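Local coordinates for protein ubiquitin-conjugating enzyme E2 U (Homo sapiens, PDB 1YRV) that catalyses the covalent attachment of ubiquitin to other proteins through its UBC core, the part present here, accepting ubiquitin from an E1 enzyme as a cysteine thioester, at residues Met52-Glu60 against Val71-Ser80; Pro95-His103 against Pro138-Ala149. One frame throughout, in Å; residues are numbered along the deposited sequence.

Contact 1 of 2, residues Met52-Glu60 against Val71-Ser80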
loop_
_atom_site.group_PDB
_atom_site.type_symbol
_atom_site.label_atom_id
_atom_site.label_comp_id
_atom_site.label_asym_id
_atom_site.label_seq_id
_atom_site.Cartn_x
_atom_site.Cartn_y
_atom_site.Cartn_z
ATOM N N MET A 52 -1.246 -6.976 -15.764
ATOM C CA MET A 52 -0.236 -6.836 -14.754
ATOM C C MET A 52 -0.436 -5.482 -14.120
ATOM O O MET A 52 0.436 -4.960 -13.425
ATOM C CB MET A 52 1.165 -6.972 -15.318
ATOM C CG MET A 52 1.575 -8.413 -15.447
ATOM S SD MET A 52 3.358 -8.520 -15.505
ATOM C CE MET A 52 3.711 -8.755 -13.830
ATOM N N MET A 53 -1.624 -4.944 -14.347
ATOM C CA MET A 53 -2.017 -3.647 -13.833
ATOM C C MET A 53 -2.749 -3.737 -12.504
ATOM O O MET A 53 -2.739 -2.786 -11.718
ATOM C CB MET A 53 -2.951 -2.958 -14.823
ATOM C CG MET A 53 -2.322 -2.585 -16.157
ATOM S SD MET A 53 -1.199 -1.148 -16.187
ATOM C CE MET A 53 0.348 -1.938 -16.452
ATOM N N GLU A 54 -3.394 -4.873 -12.270
ATOM C CA GLU A 54 -4.175 -5.061 -11.072
ATOM C C GLU A 54 -3.477 -6.036 -10.157
ATOM O O GLU A 54 -3.140 -7.146 -10.571
ATOM C CB GLU A 54 -5.576 -5.577 -11.431
ATOM C CG GLU A 54 -6.412 -4.658 -12.331
ATOM C CD GLU A 54 -6.493 -3.233 -11.787
ATOM O OE1 GLU A 54 -6.562 -3.064 -10.538
ATOM O OE2 GLU A 54 -6.505 -2.266 -12.592
ATOM N N TRP A 55 -3.251 -5.613 -8.908
ATOM C CA TRP A 55 -2.565 -6.464 -7.918
ATOM C C TRP A 55 -3.291 -6.661 -6.612
ATOM O O TRP A 55 -4.027 -5.794 -6.148
ATOM C CB TRP A 55 -1.208 -5.878 -7.538
ATOM C CG TRP A 55 -0.317 -5.767 -8.667
ATOM C CD1 TRP A 55 -0.428 -4.904 -9.705
ATOM C CD2 TRP A 55 0.786 -6.635 -8.963
ATOM N NE1 TRP A 55 0.537 -5.186 -10.642
ATOM C CE2 TRP A 55 1.291 -6.236 -10.210
ATOM C CE3 TRP A 55 1.394 -7.702 -8.284
ATOM C CZ2 TRP A 55 2.367 -6.885 -10.810
ATOM C CZ3 TRP A 55 2.470 -8.348 -8.876
ATOM C CH2 TRP A 55 2.951 -7.929 -10.137
ATOM N N GLU A 56 -3.033 -7.805 -5.999
ATOM C CA GLU A 56 -3.589 -8.102 -4.701
ATOM C C GLU A 56 -2.414 -8.254 -3.755
ATOM O O GLU A 56 -1.530 -9.103 -3.947
ATOM C CB GLU A 56 -4.421 -9.366 -4.750
ATOM C CG GLU A 56 -5.815 -9.118 -5.270
ATOM C CD GLU A 56 -6.661 -10.382 -5.255
ATOM O OE1 GLU A 56 -7.822 -10.339 -5.722
ATOM O OE2 GLU A 56 -6.157 -11.422 -4.776
ATOM N N VAL A 57 -2.393 -7.415 -2.731
ATOM C CA VAL A 57 -1.284 -7.461 -1.813
ATOM C C VAL A 57 -1.640 -7.552 -0.334
ATOM O O VAL A 57 -2.678 -7.071 0.113
ATOM C CB VAL A 57 -0.346 -6.232 -1.995
ATOM C CG1 VAL A 57 -0.239 -5.871 -3.457
ATOM C CG2 VAL A 57 -0.831 -5.060 -1.182
ATOM N N GLU A 58 -0.731 -8.176 0.403
ATOM C CA GLU A 58 -0.807 -8.352 1.851
ATOM C C GLU A 58 0.534 -7.957 2.461
ATOM O O GLU A 58 1.585 -8.513 2.108
ATOM C CB GLU A 58 -1.128 -9.804 2.191
ATOM C CG GLU A 58 -2.601 -10.121 2.021
ATOM C CD GLU A 58 -3.054 -11.377 2.792
ATOM O OE1 GLU A 58 -2.518 -11.638 3.905
ATOM O OE2 GLU A 58 -3.971 -12.079 2.289
ATOM N N ILE A 59 0.488 -6.985 3.363
ATOM C CA ILE A 59 1.693 -6.513 4.014
ATOM C C ILE A 59 1.571 -6.662 5.520
ATOM O O ILE A 59 0.635 -6.144 6.117
ATOM C CB ILE A 59 1.962 -5.046 3.695
ATOM C CG1 ILE A 59 1.945 -4.812 2.189
ATOM C CG2 ILE A 59 3.343 -4.657 4.206
ATOM C CD1 ILE A 59 2.038 -3.339 1.808
ATOM N N GLU A 60 2.495 -7.399 6.132
ATOM C CA GLU A 60 2.438 -7.592 7.579
ATOM C C GLU A 60 2.789 -6.306 8.325
ATOM O O GLU A 60 3.597 -5.486 7.851
ATOM C CB GLU A 60 3.373 -8.722 8.009
ATOM C CG GLU A 60 2.905 -10.099 7.560
ATOM C CD GLU A 60 3.869 -11.232 7.968
ATOM O OE1 GLU A 60 4.983 -10.918 8.463
ATOM O OE2 GLU A 60 3.513 -12.430 7.782
ATOM N N VAL A 71 -2.177 -7.547 9.390
ATOM C CA VAL A 71 -1.881 -7.634 7.965
ATOM C C VAL A 71 -2.707 -6.663 7.131
ATOM O O VAL A 71 -3.930 -6.677 7.197
ATOM C CB VAL A 71 -2.136 -9.067 7.448
ATOM C CG1 VAL A 71 -1.849 -9.153 5.956
ATOM C CG2 VAL A 71 -1.235 -10.044 8.196
ATOM N N PHE A 72 -2.041 -5.821 6.345
ATOM C CA PHE A 72 -2.751 -4.868 5.499
ATOM C C PHE A 72 -3.057 -5.564 4.176
ATOM O O PHE A 72 -2.148 -6.004 3.461
ATOM C CB PHE A 72 -1.896 -3.619 5.252
ATOM C CG PHE A 72 -1.371 -2.960 6.517
ATOM C CD1 PHE A 72 -2.224 -2.314 7.410
ATOM C CD2 PHE A 72 -0.012 -2.933 6.782
ATOM C CE1 PHE A 72 -1.715 -1.632 8.551
ATOM C CE2 PHE A 72 0.500 -2.257 7.910
ATOM C CZ PHE A 72 -0.360 -1.607 8.795
ATOM N N GLN A 73 -4.341 -5.713 3.880
ATOM C CA GLN A 73 -4.771 -6.337 2.629
ATOM C C GLN A 73 -5.227 -5.229 1.694
ATOM O O GLN A 73 -6.241 -4.581 1.933
ATOM C CB GLN A 73 -5.906 -7.302 2.885
ATOM C CG GLN A 73 -5.463 -8.509 3.641
ATOM C CD GLN A 73 -6.626 -9.300 4.132
ATOM O OE1 GLN A 73 -7.363 -8.842 5.003
ATOM N NE2 GLN A 73 -6.825 -10.494 3.567
ATOM N N LEU A 74 -4.473 -5.034 0.620
ATOM C CA LEU A 74 -4.733 -3.964 -0.324
ATOM C C LEU A 74 -4.830 -4.440 -1.764
ATOM O O LEU A 74 -4.563 -5.598 -2.079
ATOM C CB LEU A 74 -3.562 -2.984 -0.243
ATOM C CG LEU A 74 -3.075 -2.592 1.140
ATOM C CD1 LEU A 74 -1.566 -2.387 1.146
ATOM C CD2 LEU A 74 -3.803 -1.355 1.576
ATOM N N THR A 75 -5.246 -3.525 -2.632
ATOM C CA THR A 75 -5.234 -3.782 -4.058
ATOM C C THR A 75 -4.451 -2.585 -4.596
ATOM O O THR A 75 -4.569 -1.452 -4.086
ATOM C CB THR A 75 -6.634 -3.807 -4.751
ATOM O OG1 THR A 75 -7.250 -2.527 -4.626
ATOM C CG2 THR A 75 -7.512 -4.870 -4.182
ATOM N N ILE A 76 -3.643 -2.832 -5.622
ATOM C CA ILE A 76 -2.854 -1.758 -6.232
ATOM C C ILE A 76 -3.174 -1.726 -7.730
ATOM O O ILE A 76 -2.954 -2.709 -8.445
ATOM C CB ILE A 76 -1.332 -1.996 -6.020
ATOM C CG1 ILE A 76 -1.041 -2.066 -4.511
ATOM C CG2 ILE A 76 -0.518 -0.900 -6.705
ATOM C CD1 ILE A 76 0.412 -2.151 -4.183
ATOM N N HIS A 77 -3.725 -0.611 -8.181
ATOM C CA HIS A 77 -4.063 -0.446 -9.569
ATOM C C HIS A 77 -3.103 0.500 -10.261
ATOM O O HIS A 77 -3.061 1.690 -9.973
ATOM C CB HIS A 77 -5.475 0.094 -9.702
ATOM C CG HIS A 77 -5.740 0.740 -11.024
ATOM N ND1 HIS A 77 -5.811 0.026 -12.201
ATOM C CD2 HIS A 77 -5.903 2.042 -11.361
ATOM C CE1 HIS A 77 -6.007 0.859 -13.207
ATOM N NE2 HIS A 77 -6.066 2.088 -12.725
ATOM N N PHE A 78 -2.289 -0.068 -11.136
ATOM C CA PHE A 78 -1.369 0.705 -11.958
ATOM C C PHE A 78 -2.110 1.115 -13.238
ATOM O O PHE A 78 -3.152 0.537 -13.587
ATOM C CB PHE A 78 -0.180 -0.137 -12.372
ATOM C CG PHE A 78 0.730 -0.457 -11.248
ATOM C CD1 PHE A 78 0.576 -1.633 -10.531
ATOM C CD2 PHE A 78 1.763 0.423 -10.902
ATOM C CE1 PHE A 78 1.438 -1.933 -9.483
ATOM C CE2 PHE A 78 2.638 0.140 -9.846
ATOM C CZ PHE A 78 2.492 -1.038 -9.131
ATOM N N THR A 79 -1.564 2.106 -13.926
ATOM C CA THR A 79 -2.106 2.588 -15.183
ATOM C C THR A 79 -1.003 2.491 -16.270
ATOM O O THR A 79 0.193 2.369 -15.965
ATOM C CB THR A 79 -2.480 4.056 -15.084
ATOM O OG1 THR A 79 -1.276 4.830 -14.946
ATOM C CG2 THR A 79 -3.402 4.308 -13.903
ATOM N N SER A 80 -1.422 2.598 -17.526
ATOM C CA SER A 80 -0.521 2.541 -18.662
ATOM C C SER A 80 0.480 3.691 -18.610
ATOM O O SER A 80 1.406 3.756 -19.404
ATOM C CB SER A 80 -1.335 2.564 -19.974
ATOM O OG SER A 80 -2.212 3.697 -19.972
#

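Contact 2 of 2, residues Pro95-His103 against Pro138-Ala149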
loop_
_atom_site.group_PDB
_atom_site.type_symbol
_atom_site.label_atom_id
_atom_site.label_comp_id
_atom_site.label_asym_id
_atom_site.label_seq_id
_atom_site.Cartn_x
_atom_site.Cartn_y
_atom_site.Cartn_z
ATOM N N PRO A 95 -10.101 0.154 6.961
ATOM C CA PRO A 95 -9.561 -0.096 8.299
ATOM C C PRO A 95 -9.732 1.111 9.210
ATOM O O PRO A 95 -9.986 2.214 8.738
ATOM C CB PRO A 95 -8.103 -0.376 8.005
ATOM C CG PRO A 95 -7.818 0.677 6.958
ATOM C CD PRO A 95 -9.035 0.625 6.052
ATOM N N PHE A 96 -9.612 0.889 10.516
ATOM C CA PHE A 96 -9.711 1.963 11.502
ATOM C C PHE A 96 -8.260 2.445 11.607
ATOM O O PHE A 96 -7.470 1.925 12.394
ATOM C CB PHE A 96 -10.188 1.415 12.845
ATOM C CG PHE A 96 -10.474 2.483 13.855
ATOM C CD1 PHE A 96 -9.814 2.505 15.079
ATOM C CD2 PHE A 96 -11.444 3.442 13.602
ATOM C CE1 PHE A 96 -10.130 3.470 16.044
ATOM C CE2 PHE A 96 -11.765 4.411 14.565
ATOM C CZ PHE A 96 -11.112 4.423 15.777
ATOM N N HIS A 97 -7.912 3.442 10.802
ATOM C CA HIS A 97 -6.536 3.903 10.722
ATOM C C HIS A 97 -6.512 5.407 10.565
ATOM O O HIS A 97 -7.304 5.971 9.837
ATOM C CB HIS A 97 -5.875 3.188 9.528
ATOM C CG HIS A 97 -4.396 3.397 9.428
ATOM N ND1 HIS A 97 -3.845 4.648 9.242
ATOM C CD2 HIS A 97 -3.365 2.535 9.538
ATOM C CE1 HIS A 97 -2.530 4.544 9.254
ATOM N NE2 HIS A 97 -2.207 3.278 9.431
ATOM N N PRO A 98 -5.605 6.080 11.265
ATOM C CA PRO A 98 -5.470 7.538 11.221
ATOM C C PRO A 98 -5.247 8.150 9.831
ATOM O O PRO A 98 -5.691 9.267 9.573
ATOM C CB PRO A 98 -4.281 7.806 12.144
ATOM C CG PRO A 98 -4.306 6.630 13.086
ATOM C CD PRO A 98 -4.595 5.492 12.156
ATOM N N ASN A 99 -4.568 7.436 8.936
ATOM C CA ASN A 99 -4.291 8.002 7.628
ATOM C C ASN A 99 -5.041 7.386 6.460
ATOM O O ASN A 99 -4.825 7.778 5.314
ATOM C CB ASN A 99 -2.788 7.953 7.369
ATOM C CG ASN A 99 -1.989 8.560 8.506
ATOM O OD1 ASN A 99 -1.041 7.958 8.991
ATOM N ND2 ASN A 99 -2.380 9.743 8.947
ATOM N N VAL A 100 -5.935 6.444 6.738
ATOM C CA VAL A 100 -6.695 5.823 5.667
ATOM C C VAL A 100 -8.048 6.504 5.584
ATOM O O VAL A 100 -8.770 6.603 6.574
ATOM C CB VAL A 100 -6.871 4.311 5.912
ATOM C CG1 VAL A 100 -7.632 3.682 4.774
ATOM C CG2 VAL A 100 -5.512 3.661 6.069
ATOM N N ASP A 101 -8.370 7.014 4.402
ATOM C CA ASP A 101 -9.636 7.692 4.192
ATOM C C ASP A 101 -10.744 6.738 4.601
ATOM O O ASP A 101 -10.960 5.712 3.956
ATOM C CB ASP A 101 -9.827 8.051 2.731
ATOM C CG ASP A 101 -10.882 9.111 2.543
ATOM O OD1 ASP A 101 -10.498 10.296 2.421
ATOM O OD2 ASP A 101 -12.088 8.763 2.535
ATOM N N PRO A 102 -11.490 7.084 5.660
ATOM C CA PRO A 102 -12.572 6.214 6.129
ATOM C C PRO A 102 -13.672 6.003 5.099
ATOM O O PRO A 102 -14.433 5.036 5.187
ATOM C CB PRO A 102 -13.055 6.928 7.382
ATOM C CG PRO A 102 -12.873 8.391 7.009
ATOM C CD PRO A 102 -11.522 8.396 6.342
ATOM N N HIS A 103 -13.716 6.892 4.104
ATOM C CA HIS A 103 -14.714 6.845 3.042
ATOM C C HIS A 103 -14.219 6.197 1.735
ATOM O O HIS A 103 -14.971 5.489 1.054
ATOM C CB HIS A 103 -15.215 8.273 2.776
ATOM C CG HIS A 103 -16.601 8.332 2.215
ATOM N ND1 HIS A 103 -16.859 8.629 0.894
ATOM C CD2 HIS A 103 -17.801 8.063 2.782
ATOM C CE1 HIS A 103 -18.158 8.538 0.669
ATOM N NE2 HIS A 103 -18.753 8.194 1.798
ATOM N N PRO A 138 1.595 6.013 11.552
ATOM C CA PRO A 138 0.683 7.106 11.218
ATOM C C PRO A 138 1.252 8.524 11.427
ATOM O O PRO A 138 2.121 8.769 12.271
ATOM C CB PRO A 138 -0.512 6.819 12.122
ATOM C CG PRO A 138 -0.525 5.322 12.179
ATOM C CD PRO A 138 0.924 5.008 12.400
ATOM N N VAL A 139 0.734 9.450 10.632
ATOM C CA VAL A 139 1.122 10.847 10.691
ATOM C C VAL A 139 0.026 11.497 11.517
ATOM O O VAL A 139 -0.968 11.995 10.968
ATOM C CB VAL A 139 1.116 11.488 9.275
ATOM C CG1 VAL A 139 1.537 12.948 9.344
ATOM C CG2 VAL A 139 2.017 10.703 8.344
ATOM N N LEU A 140 0.186 11.472 12.836
ATOM C CA LEU A 140 -0.819 12.057 13.716
ATOM C C LEU A 140 -1.065 13.523 13.378
ATOM O O LEU A 140 -2.137 14.055 13.660
ATOM C CB LEU A 140 -0.375 11.929 15.173
ATOM C CG LEU A 140 -0.117 10.504 15.664
ATOM C CD1 LEU A 140 0.556 10.540 17.032
ATOM C CD2 LEU A 140 -1.434 9.744 15.710
ATOM N N GLU A 141 -0.067 14.154 12.759
ATOM C CA GLU A 141 -0.128 15.566 12.381
ATOM C C GLU A 141 -1.529 16.037 12.007
ATOM O O GLU A 141 -2.165 16.809 12.738
ATOM C CB GLU A 141 0.844 15.853 11.225
ATOM C CG GLU A 141 0.622 17.209 10.536
ATOM C CD GLU A 141 0.784 18.416 11.467
ATOM O OE1 GLU A 141 0.371 19.536 11.058
ATOM O OE2 GLU A 141 1.330 18.246 12.593
ATOM N N ASN A 142 -2.016 15.576 10.867
ATOM C CA ASN A 142 -3.332 15.983 10.454
ATOM C C ASN A 142 -3.998 14.802 9.796
ATOM O O ASN A 142 -4.142 14.748 8.580
ATOM C CB ASN A 142 -3.220 17.156 9.500
ATOM C CG ASN A 142 -4.543 17.815 9.263
ATOM O OD1 ASN A 142 -4.609 18.909 8.701
ATOM N ND2 ASN A 142 -5.620 17.153 9.689
ATOM N N PRO A 143 -4.456 13.850 10.614
ATOM C CA PRO A 143 -5.113 12.624 10.179
ATOM C C PRO A 143 -6.442 12.803 9.508
ATOM O O PRO A 143 -7.172 13.746 9.795
ATOM C CB PRO A 143 -5.238 11.845 11.472
ATOM C CG PRO A 143 -5.591 12.936 12.431
ATOM C CD PRO A 143 -4.594 14.016 12.071
ATOM N N VAL A 144 -6.740 11.876 8.608
ATOM C CA VAL A 144 -7.995 11.874 7.889
ATOM C C VAL A 144 -9.034 11.202 8.801
ATOM O O VAL A 144 -10.226 11.519 8.748
ATOM C CB VAL A 144 -7.835 11.119 6.537
ATOM C CG1 VAL A 144 -7.656 9.647 6.774
ATOM C CG2 VAL A 144 -9.011 11.393 5.636
ATOM N N ASN A 145 -8.576 10.285 9.650
ATOM C CA ASN A 145 -9.464 9.602 10.586
ATOM C C ASN A 145 -9.115 10.079 12.005
ATOM O O ASN A 145 -8.198 9.570 12.661
ATOM C CB ASN A 145 -9.326 8.081 10.468
ATOM C CG ASN A 145 -10.297 7.340 11.374
ATOM O OD1 ASN A 145 -10.560 7.779 12.480
ATOM N ND2 ASN A 145 -10.827 6.222 10.911
ATOM N N LEU A 146 -9.883 11.064 12.455
ATOM C CA LEU A 146 -9.737 11.709 13.759
ATOM C C LEU A 146 -9.891 10.803 14.973
ATOM O O LEU A 146 -9.063 10.835 15.883
ATOM C CB LEU A 146 -10.759 12.837 13.870
ATOM C CG LEU A 146 -10.697 13.926 12.798
ATOM C CD1 LEU A 146 -11.836 14.918 13.037
ATOM C CD2 LEU A 146 -9.346 14.643 12.869
ATOM N N GLU A 147 -10.968 10.025 15.001
ATOM C CA GLU A 147 -11.206 9.128 16.117
ATOM C C GLU A 147 -10.100 8.112 16.258
ATOM O O GLU A 147 -9.676 7.806 17.364
ATOM C CB GLU A 147 -12.541 8.406 15.963
ATOM C CG GLU A 147 -13.724 9.324 16.138
ATOM C CD GLU A 147 -13.868 10.290 14.994
ATOM O OE1 GLU A 147 -14.254 9.854 13.887
ATOM O OE2 GLU A 147 -13.573 11.485 15.201
ATOM N N ALA A 148 -9.632 7.592 15.133
ATOM C CA ALA A 148 -8.572 6.599 15.155
ATOM C C ALA A 148 -7.309 7.196 15.760
ATOM O O ALA A 148 -6.673 6.597 16.634
ATOM C CB ALA A 148 -8.289 6.073 13.710
ATOM N N ALA A 149 -6.945 8.386 15.289
ATOM C CA ALA A 149 -5.739 9.079 15.768
ATOM C C ALA A 149 -5.861 9.372 17.268
ATOM O O ALA A 149 -4.973 9.050 18.080
ATOM C CB ALA A 149 -5.554 10.385 14.992
HETATM O O HOH W 1 -9.733 4.748 8.580
HETATM O O HOH W 2 -4.142 11.476 6.949
#

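Contact 1 of 2, residues Met52-Glu60 against Val71-Ser80
Met53, Val57 and Trp55 of the segment 52-60 bury much of their surface against 71-80, where two neighbouring strands of the antiparallel E2 sheet pair. Trp55 with Ile76, Val57 with Leu74 and Ile59 with Phe72 are hydrogen-bonded pairs; in the middle one Val57 N reaches Leu74 O at 2.9 Å and Leu74 N reaches Val57 O at 2.8 Å. Val57 divides its methyls between two partners. CG2 meets Leu74 CB at 3.6 Å, while CG1, anti to the carbonyl carbon (chi1 -37°), lies 3.8 Å from Ile76 CD1, the two side chains crossing at about a right angle. Trp55 CD1 lies 3.5 Å from Phe78 CE1, an oblique pair of rings. Trp55 NE1 also donates to Met52 O at 2.8 Å, from above the carbonyl plane, which helps fix the indole's rotation. At the open end of the hairpin, just before strand 54-60, Met53 O accepts Phe78 N in the carbonyl plane at 2.8 Å, and the Met53 chain bends at chi2 (-75°) to lay SD 3.6 Å from Thr79 C. On the face opposite Trp55 and Val57, Glu54 OE2 accepts from His77 ND1, the carboxylate nearly coplanar with the imidazole, though the bond is modelled doubtfully short. The hairpin is thus amphipathic: Trp55 and Ile59 meet helix 124-135 on the apolar face, whereas Glu54, Glu56, Glu58 and Gln73 make the other face largely polar.

Contact 2 of 2, residues Pro95-His103 against Pro138-Ala149
This contact packs a loop against a second loop and the first turn of helix 146-153, beside the predicted active site: Pro98 and Asn99, within the His-Pro-Asn motif of E2 enzymes (His97-Pro98-Asn99), meet the chain that leads into that helix. Pro98 buries most surface. Its ring lies among Pro138, Ala148 and Ala149, with CB 3.9 Å from Pro138 CB, and its O takes Asn145 N at 3.1 Å and, weakly, Val144 N. The Asn99 amide pairs with the backbone of Val139: OD1 accepts Val139 N on a lone pair in the carbonyl plane at 2.8 Å, while ND2 returns a weak bond to Val139 O at 3.3 Å and also donates to a water. Within the motif, His97 ND1 accepts Asn99 N in the ring plane at 2.9 Å, and His97 NE2 bonds Leu135 O. Asn145 is the N-cap of the helix, OD1 taking Ala148 N at 2.8 Å, and its ND2 shares a water with His97 N. Phe96, its CG anti to the backbone N (chi1 -173°), covers the helix start with a ring face: Ala148 CB stands 3.8 Å from the ring centroid in a CH-pi contact, 7° off the normal. Val144 sets CG1 3.2 Å from Val100 O and touches Cys108, the predicted thioester-forming cysteine. Held at OD1 by a good bond and at ND2 by weaker ones, the Asn99 amide is probably kept in one orientation, and the residue's backbone bond to Cys108 ties this loop to the predicted active site.

In the fold
From the N terminus the chain runs through helix 23-38 and strand 43-47 before contact 1 closes the hairpin of strands 54-60 and 71-77 over the ten-residue loop 61-70. Strand 88-91 then completes the sheet, and the chain leaves it for 95-103. Contact 2 closes a longer excursion, one that carries Cys108 and helices 110-113 and 124-135, by bringing 138-149 back against that loop. The two contacts follow in series, neither nested nor crossed, with centres about 20 Å apart. Helix 124-135 packs on the hairpin of contact 1 and leads into 138-149, while Trp67, in the hairpin loop, meets Phe72 as well as His97 and Pro138.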